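IPT/TIG domain-containing protein BACOVA_02650 (Bacteroides ovatus, PDB 5E7H) binds polysaccharide at the bacterial cell surface and probably captures xyloglucan before its transport into the periplasm for degradation. Local coordinates at residues F172-Q178 / L189-P194; S139-W145 / S231-Y237; K2-V8 / T20-F26. All blocks are in the same frame, centred on the assembly; numbering follows the deposited sequence. Where two conformers were deposited one is given.

Contact 1 of 3, residues F172-Q178 / L189-P194; sequences FTGPVFQ and LNGYVP
Phe177 and Pro194 meet at the apolar centre of this contact. Their side chains cross at about a right angle, and Phe177 CD2 lies 3.9 Å from Pro194 CD. CG of Phe177 stands anti to its own carbonyl carbon (chi1 -67°), which also brings the ring edge to Tyr192 O. Phe252 packs edge-to-face with the same ring from strand 246-259. Phe172 reaches in from the loop before the strand. Its CZ comes at the ring edge to Pro194 CD, and its CE1 lies 4.3 Å from Val193 CG1. Val176 packs over the backbone of Gly191, with CB 3.7 Å from Gly191 CA.

Two backbone bonds tie the strands together. Phe177 N donates to Tyr192 O at 2.8 Å. Tyr192 N returns a bond to Phe177 O at 2.9 Å. Gly191 and Tyr192 both face Phe177, which makes a G1 beta bulge. Gly191 takes the positive phi of this bulge. The chain bends here, and what follows leaves the direction of Leu189 and Asn190.

The polar edge is formed by Gln178 and Asn190. The two chains run alongside each other in the same direction, with amide planes 42° apart. Asn190 OD1 approaches the aliphatic part of Gln178, 3.3 Å from CG. Gln178 CA also makes a CA-H...O contact with Leu189 O at 3.1 Å. With an alanine in place of Gln178, Asn190 OD1 would probably lose the extended chain it rests against, leaving its amide freer to turn.

The hairpin 176-181/189-192 thus closes the edge of a sheet in the xyloglucan-binding domain. It is joined by two main-chain bonds and apolar contact, while the amides at the polar edge add van der Waals contact and no hydrogen bond to each other.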
# COMPACT_ATOMS: atom_id res chain seq x y z
N PHE A 172 1.95 -18.82 -0.68
CA PHE A 172 2.57 -19.70 0.30
C PHE A 172 1.53 -20.19 1.29
O PHE A 172 0.45 -19.61 1.41
CB PHE A 172 3.72 -18.97 1.02
CG PHE A 172 3.37 -17.59 1.51
CD1 PHE A 172 2.68 -17.41 2.70
CD2 PHE A 172 3.74 -16.47 0.79
CE1 PHE A 172 2.36 -16.14 3.15
CE2 PHE A 172 3.43 -15.21 1.22
CZ PHE A 172 2.74 -15.03 2.40
N THR A 173 1.85 -21.28 1.97
CA THR A 173 0.97 -21.87 2.96
C THR A 173 1.73 -22.10 4.25
O THR A 173 2.63 -22.95 4.32
CB THR A 173 0.37 -23.21 2.48
OG1 THR A 173 -0.28 -23.02 1.22
CG2 THR A 173 -0.62 -23.74 3.51
N GLY A 174 1.36 -21.34 5.27
CA GLY A 174 1.97 -21.44 6.59
C GLY A 174 2.38 -20.08 7.10
O GLY A 174 1.87 -19.61 8.12
N PRO A 175 3.31 -19.42 6.39
CA PRO A 175 3.83 -18.15 6.91
C PRO A 175 2.77 -17.07 7.04
O PRO A 175 1.84 -17.01 6.23
CB PRO A 175 4.91 -17.79 5.89
CG PRO A 175 5.37 -19.12 5.38
CD PRO A 175 4.13 -19.94 5.29
N VAL A 176 2.91 -16.26 8.09
CA VAL A 176 2.02 -15.11 8.33
C VAL A 176 2.80 -13.93 8.85
O VAL A 176 3.93 -14.08 9.31
CB VAL A 176 0.90 -15.45 9.35
CG1 VAL A 176 -0.00 -16.54 8.84
CG2 VAL A 176 1.51 -15.81 10.72
N PHE A 177 2.17 -12.76 8.83
CA PHE A 177 2.77 -11.53 9.29
C PHE A 177 2.04 -10.95 10.48
O PHE A 177 0.81 -11.07 10.61
CB PHE A 177 2.81 -10.49 8.16
CG PHE A 177 3.72 -10.86 7.04
CD1 PHE A 177 5.06 -10.49 7.07
CD2 PHE A 177 3.27 -11.63 5.98
CE1 PHE A 177 5.93 -10.87 6.05
CE2 PHE A 177 4.14 -12.00 4.95
CZ PHE A 177 5.47 -11.62 5.00
N GLN A 178 2.82 -10.33 11.36
CA GLN A 178 2.33 -9.50 12.45
C GLN A 178 2.71 -8.06 12.15
O GLN A 178 3.85 -7.79 11.78
CB GLN A 178 2.92 -9.95 13.79
CG GLN A 178 2.56 -9.03 14.96
CD GLN A 178 3.27 -9.37 16.23
OE1 GLN A 178 4.20 -10.18 16.28
NE2 GLN A 178 2.82 -8.74 17.29
N LEU A 189 -1.91 -6.66 14.85
CA LEU A 189 -2.52 -7.51 13.85
C LEU A 189 -1.67 -8.75 13.74
O LEU A 189 -0.49 -8.64 13.46
CB LEU A 189 -2.62 -6.79 12.51
CG LEU A 189 -3.04 -7.61 11.29
CD1 LEU A 189 -4.45 -8.14 11.51
CD2 LEU A 189 -2.95 -6.77 10.03
N ASN A 190 -2.25 -9.92 13.97
CA ASN A 190 -1.51 -11.17 13.85
C ASN A 190 -2.14 -12.09 12.82
O ASN A 190 -3.32 -11.98 12.51
CB ASN A 190 -1.45 -11.89 15.20
CG ASN A 190 -0.32 -11.36 16.06
OD1 ASN A 190 0.86 -11.67 15.84
ND2 ASN A 190 -0.67 -10.57 17.03
N GLY A 191 -1.33 -13.00 12.30
CA GLY A 191 -1.81 -14.00 11.37
C GLY A 191 -2.21 -13.48 10.01
O GLY A 191 -3.03 -14.10 9.31
N TYR A 192 -1.61 -12.37 9.61
CA TYR A 192 -2.00 -11.68 8.38
C TYR A 192 -1.29 -12.22 7.16
O TYR A 192 -0.07 -12.37 7.14
CB TYR A 192 -1.72 -10.18 8.51
CG TYR A 192 -2.15 -9.38 7.29
CD1 TYR A 192 -3.49 -9.19 7.02
CD2 TYR A 192 -1.22 -8.84 6.40
CE1 TYR A 192 -3.91 -8.48 5.90
CE2 TYR A 192 -1.64 -8.13 5.28
CZ TYR A 192 -2.98 -7.97 5.04
OH TYR A 192 -3.42 -7.28 3.92
N VAL A 193 -2.08 -12.51 6.13
CA VAL A 193 -1.56 -12.83 4.81
C VAL A 193 -1.95 -11.68 3.86
O VAL A 193 -3.14 -11.37 3.76
CB VAL A 193 -2.13 -14.16 4.28
CG1 VAL A 193 -1.58 -14.48 2.90
CG2 VAL A 193 -1.81 -15.31 5.28
N PRO A 194 -0.97 -11.05 3.21
CA PRO A 194 -1.28 -9.91 2.32
C PRO A 194 -2.33 -10.23 1.27
O PRO A 194 -2.22 -11.25 0.58
CB PRO A 194 0.06 -9.62 1.66
CG PRO A 194 1.07 -10.02 2.71
CD PRO A 194 0.49 -11.26 3.32

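Contact 2 of 3, residues S139-W145 / S231-Y237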
# COMPACT_ATOMS: atom_id res chain seq x y z
N SER A 139 11.35 -6.58 10.79
CA SER A 139 11.93 -5.25 10.89
C SER A 139 11.24 -4.48 12.00
O SER A 139 10.03 -4.29 11.96
CB SER A 139 11.80 -4.50 9.58
OG SER A 139 12.17 -3.14 9.73
N TYR A 140 12.04 -4.07 12.99
CA TYR A 140 11.62 -3.11 14.00
C TYR A 140 12.05 -1.75 13.48
O TYR A 140 13.25 -1.49 13.33
CB TYR A 140 12.28 -3.43 15.35
CG TYR A 140 11.83 -2.56 16.52
CD1 TYR A 140 12.13 -1.21 16.56
CD2 TYR A 140 11.15 -3.12 17.59
CE1 TYR A 140 11.74 -0.42 17.64
CE2 TYR A 140 10.76 -2.34 18.67
CZ TYR A 140 11.06 -1.01 18.68
OH TYR A 140 10.67 -0.22 19.75
N SER A 141 11.08 -0.89 13.18
CA SER A 141 11.35 0.41 12.58
C SER A 141 10.81 1.55 13.42
O SER A 141 10.05 1.34 14.36
CB SER A 141 10.74 0.48 11.16
OG SER A 141 11.40 -0.40 10.27
N ASN A 142 11.26 2.76 13.09
CA ASN A 142 10.73 4.00 13.64
C ASN A 142 9.92 4.66 12.55
O ASN A 142 10.42 4.88 11.44
CB ASN A 142 11.83 4.93 14.13
CG ASN A 142 12.29 4.60 15.54
OD1 ASN A 142 11.49 4.38 16.45
ND2 ASN A 142 13.59 4.55 15.72
N ALA A 143 8.66 4.92 12.84
CA ALA A 143 7.77 5.61 11.94
C ALA A 143 7.87 7.10 12.17
O ALA A 143 8.25 7.57 13.24
CB ALA A 143 6.36 5.14 12.17
N GLN A 144 7.49 7.86 11.15
CA GLN A 144 7.21 9.28 11.28
C GLN A 144 5.70 9.43 11.19
O GLN A 144 5.13 9.33 10.11
CB GLN A 144 7.91 10.07 10.18
CG GLN A 144 7.67 11.56 10.25
CD GLN A 144 8.32 12.29 9.10
OE1 GLN A 144 7.69 13.14 8.46
NE2 GLN A 144 9.57 11.95 8.81
N TRP A 145 5.03 9.56 12.34
CA TRP A 145 3.57 9.56 12.31
C TRP A 145 3.07 10.77 11.53
O TRP A 145 3.73 11.80 11.46
CB TRP A 145 2.97 9.54 13.73
CG TRP A 145 3.44 8.37 14.59
CD1 TRP A 145 4.04 8.47 15.80
CD2 TRP A 145 3.37 6.96 14.30
NE1 TRP A 145 4.34 7.23 16.30
CE2 TRP A 145 3.95 6.28 15.41
CE3 TRP A 145 2.85 6.19 13.25
CZ2 TRP A 145 4.05 4.89 15.47
CZ3 TRP A 145 2.96 4.80 13.32
CH2 TRP A 145 3.56 4.17 14.42
N SER A 231 5.64 6.71 21.30
CA SER A 231 6.49 5.67 20.72
C SER A 231 6.40 5.73 19.22
O SER A 231 5.30 5.84 18.67
CB SER A 231 6.05 4.29 21.19
OG SER A 231 6.76 3.28 20.46
N THR A 232 7.54 5.69 18.54
CA THR A 232 7.52 5.66 17.08
C THR A 232 7.71 4.26 16.51
O THR A 232 7.90 4.10 15.31
CB THR A 232 8.56 6.60 16.49
OG1 THR A 232 9.79 6.43 17.16
CG2 THR A 232 8.11 8.05 16.66
N HIS A 233 7.58 3.23 17.35
CA HIS A 233 7.68 1.85 16.86
C HIS A 233 6.61 1.47 15.86
O HIS A 233 5.42 1.63 16.10
CB HIS A 233 7.61 0.89 18.04
CG HIS A 233 7.45 -0.55 17.65
ND1 HIS A 233 6.37 -1.31 18.04
CD2 HIS A 233 8.26 -1.37 16.95
CE1 HIS A 233 6.52 -2.54 17.59
NE2 HIS A 233 7.66 -2.60 16.92
N ILE A 234 7.06 0.92 14.73
CA ILE A 234 6.21 0.08 13.88
C ILE A 234 7.06 -1.14 13.57
O ILE A 234 8.24 -1.01 13.25
CB ILE A 234 5.73 0.80 12.59
CG1 ILE A 234 4.87 -0.13 11.74
CG2 ILE A 234 6.91 1.35 11.79
CD1 ILE A 234 4.20 0.56 10.57
N GLY A 235 6.45 -2.32 13.66
CA GLY A 235 7.17 -3.57 13.47
C GLY A 235 6.40 -4.47 12.53
O GLY A 235 5.17 -4.56 12.60
N VAL A 236 7.13 -5.12 11.63
CA VAL A 236 6.59 -6.12 10.71
C VAL A 236 7.35 -7.42 10.96
O VAL A 236 8.57 -7.47 10.84
CB VAL A 236 6.73 -5.67 9.24
CG1 VAL A 236 6.25 -6.75 8.27
CG2 VAL A 236 5.97 -4.36 9.00
N TYR A 237 6.63 -8.47 11.35
CA TYR A 237 7.28 -9.70 11.82
C TYR A 237 6.71 -10.89 11.07
O TYR A 237 5.50 -11.08 11.04
CB TYR A 237 7.07 -9.92 13.32
CG TYR A 237 7.40 -8.75 14.20
CD1 TYR A 237 6.50 -7.70 14.36
CD2 TYR A 237 8.60 -8.69 14.91
CE1 TYR A 237 6.78 -6.64 15.17
CE2 TYR A 237 8.90 -7.62 15.72
CZ TYR A 237 7.98 -6.60 15.85
OH TYR A 237 8.26 -5.52 16.65
O HOH W 1 9.11 -2.07 10.70
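Ser139 pairs with Val236 through two backbone bonds, Ser139 N to Val236 O and Val236 N to Ser139 O. Ser139 O also accepts from a water, which donates to Ile234 O as well and accepts from Ser141 OG. The hydroxyl of Ser139 is held by His99 and Tyr93.

Tyr140 comes next, opposite Gly235. Its ring and that of His233 form an oblique pair. The two ring planes are 32° apart, with centroids separated by 4.2 Å, though the exact closeness of the rings is doubtful. CG of Tyr140 extends away from its backbone N (chi1 -175°), which carries the ring across to His233. Tyr140 OH is bonded to Glu183, and Trp101 stacks on the ring. His233 NE2 shares a hydrogen bond with Tyr237 OH at 3.0 Å, and its ND1 bonds to Glu183 N, so both ring nitrogens are held.

Ser141 N bonds to Ile234 O at 2.8 Å, and Ile234 N bonds back to Ser141 O. Besides the water, Ser141 OG is hydrogen-bonded to Tyr93 OH. These pairs join strands 133-142 and 233-240, antiparallel neighbours inside a five-stranded sheet of the xyloglucan-binding domain.

Asn142 OD1 accepts from Thr232 OG1 at 2.8 Å, with the donor well above the amide carbonyl plane. Ala143 then extends the pairing past the strand: its N makes an almost straight bond to Thr232 O at 2.7 Å (173° at the hydrogen). Ala143 CB touches Ile234 CG2 at 3.8 Å and sits over one face of the Trp145 indole. Trp145 NE1 donates to Ser231 O at 2.9 Å, the acceptor lying in the ring plane. Farther round the same indole, CH2 lies 3.6 Å from His233 O. Ser231 OG accepts from His233 N, an ST turn leading into strand 233-240, and Phe226 meets the indole edge-to-face.

Contact 3 of 3, residues K2-V8 / T20-F26; sequences KPVVTAV and TITGQNF
Thr22 O accepts from Thr6 N at 2.8 Å and, weakly, from Ala7 N at 3.3 Å. Thr6 and Ala7 thus both face Thr22, a classic beta bulge that shifts the register by one. Thr22 N bonds to Ala7 O. The first torsion of Thr22 (chi1 64°) turns its OG1 toward Thr6. In one of the two deposited conformers of Thr6, the two OG1 atoms share a hydrogen bond at 2.9 Å.

On the face of Val5, Val8 and Ile21, Val5 CG1 packs against Ile21 CG2 at 3.7 Å. Phe26 brings its CZ to 3.3 Å from Val4 O, and its ring edge faces Pro3 CB. Gly23 passes close to Val4, with its CA 3.1 Å from Val4 O; a CB there would clash with that oxygen.

Val4 and Gln24 exchange two backbone bonds. Beyond them, Asn25 ND2 donates to Lys2 O at 2.8 Å and fastens the chain before the strand. Ile54 lies against Ile21 and Phe26, and Val77 packs on Pro3 and Val5 from the second sheet. This is an edge hairpin of the two-sheet, immunoglobulin-like IPT/TIG sandwich.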
# COMPACT_ATOMS: atom_id res chain seq x y z
N LYS A 2 -22.51 10.61 -17.75
CA LYS A 2 -21.23 11.00 -17.15
C LYS A 2 -20.37 9.80 -16.80
O LYS A 2 -20.89 8.76 -16.40
CB LYS A 2 -21.48 11.82 -15.89
CG LYS A 2 -20.86 13.21 -15.89
CD LYS A 2 -21.73 14.23 -16.60
CE LYS A 2 -23.01 14.51 -15.83
NZ LYS A 2 -24.19 13.76 -16.36
N PRO A 3 -19.04 9.93 -16.93
CA PRO A 3 -18.20 8.87 -16.37
C PRO A 3 -18.27 8.86 -14.85
O PRO A 3 -18.49 9.90 -14.23
CB PRO A 3 -16.80 9.24 -16.85
CG PRO A 3 -16.84 10.71 -17.01
CD PRO A 3 -18.23 11.02 -17.51
N VAL A 4 -18.08 7.67 -14.27
CA VAL A 4 -18.13 7.47 -12.83
C VAL A 4 -16.92 6.64 -12.44
O VAL A 4 -16.54 5.75 -13.17
CB VAL A 4 -19.42 6.75 -12.42
CG1 VAL A 4 -19.44 6.51 -10.92
CG2 VAL A 4 -20.63 7.56 -12.85
N VAL A 5 -16.31 6.95 -11.29
CA VAL A 5 -15.21 6.15 -10.76
C VAL A 5 -15.66 5.44 -9.50
O VAL A 5 -16.09 6.09 -8.55
CB VAL A 5 -13.99 7.02 -10.44
CG1 VAL A 5 -12.87 6.17 -9.82
CG2 VAL A 5 -13.48 7.72 -11.68
N THR A 6 -15.56 4.11 -9.47
CA THR A 6 -15.96 3.36 -8.27
C THR A 6 -14.77 2.88 -7.43
O THR A 6 -14.90 2.71 -6.23
CB THR A 6 -16.84 2.15 -8.63
OG1 THR A 6 -16.17 1.32 -9.59
CG2 THR A 6 -18.17 2.62 -9.22
N ALA A 7 -13.61 2.65 -8.05
CA ALA A 7 -12.43 2.24 -7.30
C ALA A 7 -11.15 2.48 -8.10
O ALA A 7 -11.17 2.48 -9.33
CB ALA A 7 -12.53 0.79 -6.91
N VAL A 8 -10.05 2.70 -7.39
CA VAL A 8 -8.72 2.80 -7.98
C VAL A 8 -7.84 1.76 -7.29
O VAL A 8 -7.94 1.55 -6.08
CB VAL A 8 -8.12 4.20 -7.81
CG1 VAL A 8 -6.78 4.31 -8.49
CG2 VAL A 8 -9.07 5.26 -8.39
N THR A 20 -5.19 0.55 -12.24
CA THR A 20 -6.48 0.14 -12.76
C THR A 20 -7.57 0.95 -12.08
O THR A 20 -7.53 1.13 -10.87
CB THR A 20 -6.74 -1.37 -12.55
OG1 THR A 20 -5.67 -2.12 -13.14
CG2 THR A 20 -8.03 -1.79 -13.20
N ILE A 21 -8.50 1.46 -12.87
CA ILE A 21 -9.62 2.25 -12.38
C ILE A 21 -10.90 1.59 -12.83
O ILE A 21 -11.09 1.36 -14.00
CB ILE A 21 -9.58 3.69 -12.90
CG1 ILE A 21 -8.27 4.36 -12.51
CG2 ILE A 21 -10.79 4.47 -12.37
CD1 ILE A 21 -8.07 5.71 -13.15
N THR A 22 -11.78 1.27 -11.88
CA THR A 22 -13.09 0.72 -12.24
C THR A 22 -14.16 1.80 -12.11
O THR A 22 -14.03 2.75 -11.34
CB THR A 22 -13.47 -0.46 -11.34
OG1 THR A 22 -13.60 -0.01 -10.00
CG2 THR A 22 -12.40 -1.53 -11.39
N GLY A 23 -15.23 1.64 -12.87
CA GLY A 23 -16.28 2.63 -12.87
C GLY A 23 -17.28 2.33 -13.96
O GLY A 23 -17.52 1.18 -14.29
N GLN A 24 -17.84 3.39 -14.52
CA GLN A 24 -18.86 3.25 -15.54
C GLN A 24 -18.74 4.35 -16.58
O GLN A 24 -18.31 5.45 -16.27
CB GLN A 24 -20.25 3.29 -14.89
CG GLN A 24 -20.57 2.08 -14.03
CD GLN A 24 -21.87 2.23 -13.26
OE1 GLN A 24 -22.23 3.32 -12.83
NE2 GLN A 24 -22.58 1.12 -13.09
N ASN A 25 -19.13 4.02 -17.81
CA ASN A 25 -19.22 4.98 -18.90
C ASN A 25 -17.88 5.58 -19.32
O ASN A 25 -17.81 6.76 -19.65
CB ASN A 25 -20.17 6.12 -18.52
CG ASN A 25 -21.48 5.62 -17.98
OD1 ASN A 25 -22.06 4.68 -18.51
ND2 ASN A 25 -21.96 6.24 -16.91
N PHE A 26 -16.83 4.76 -19.29
CA PHE A 26 -15.52 5.18 -19.77
C PHE A 26 -15.51 5.08 -21.30
O PHE A 26 -14.76 4.31 -21.90
CB PHE A 26 -14.40 4.32 -19.14
CG PHE A 26 -14.24 4.49 -17.64
CD1 PHE A 26 -14.48 5.71 -17.01
CD2 PHE A 26 -13.83 3.42 -16.86
CE1 PHE A 26 -14.31 5.84 -15.63
CE2 PHE A 26 -13.65 3.56 -15.48
CZ PHE A 26 -13.90 4.77 -14.88

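This chain is a fragment of the protein, holding an IPT/TIG domain and the xyloglucan-binding domain. Contacts 1 and 2 belong to one sheet of the latter. Strands 176-181 and 233-240 are neighbours in it, with a probable hydrogen bond from Gln178 N to Tyr237 O at 2.8 Å. The centres of contacts 1 and 2 are 18 Å apart. Contact 3 lies in the IPT/TIG domain; its nearest atoms are about 14 Å from contact 1 and about 21 Å from contact 2. Phe198, from a loop of the xyloglucan-binding domain, packs on Ala7, Thr20 and Thr22 and so bridges the two domains. The sodium ion at Leu227 and Asn230 lies about 6 Å from the Trp145 side chain.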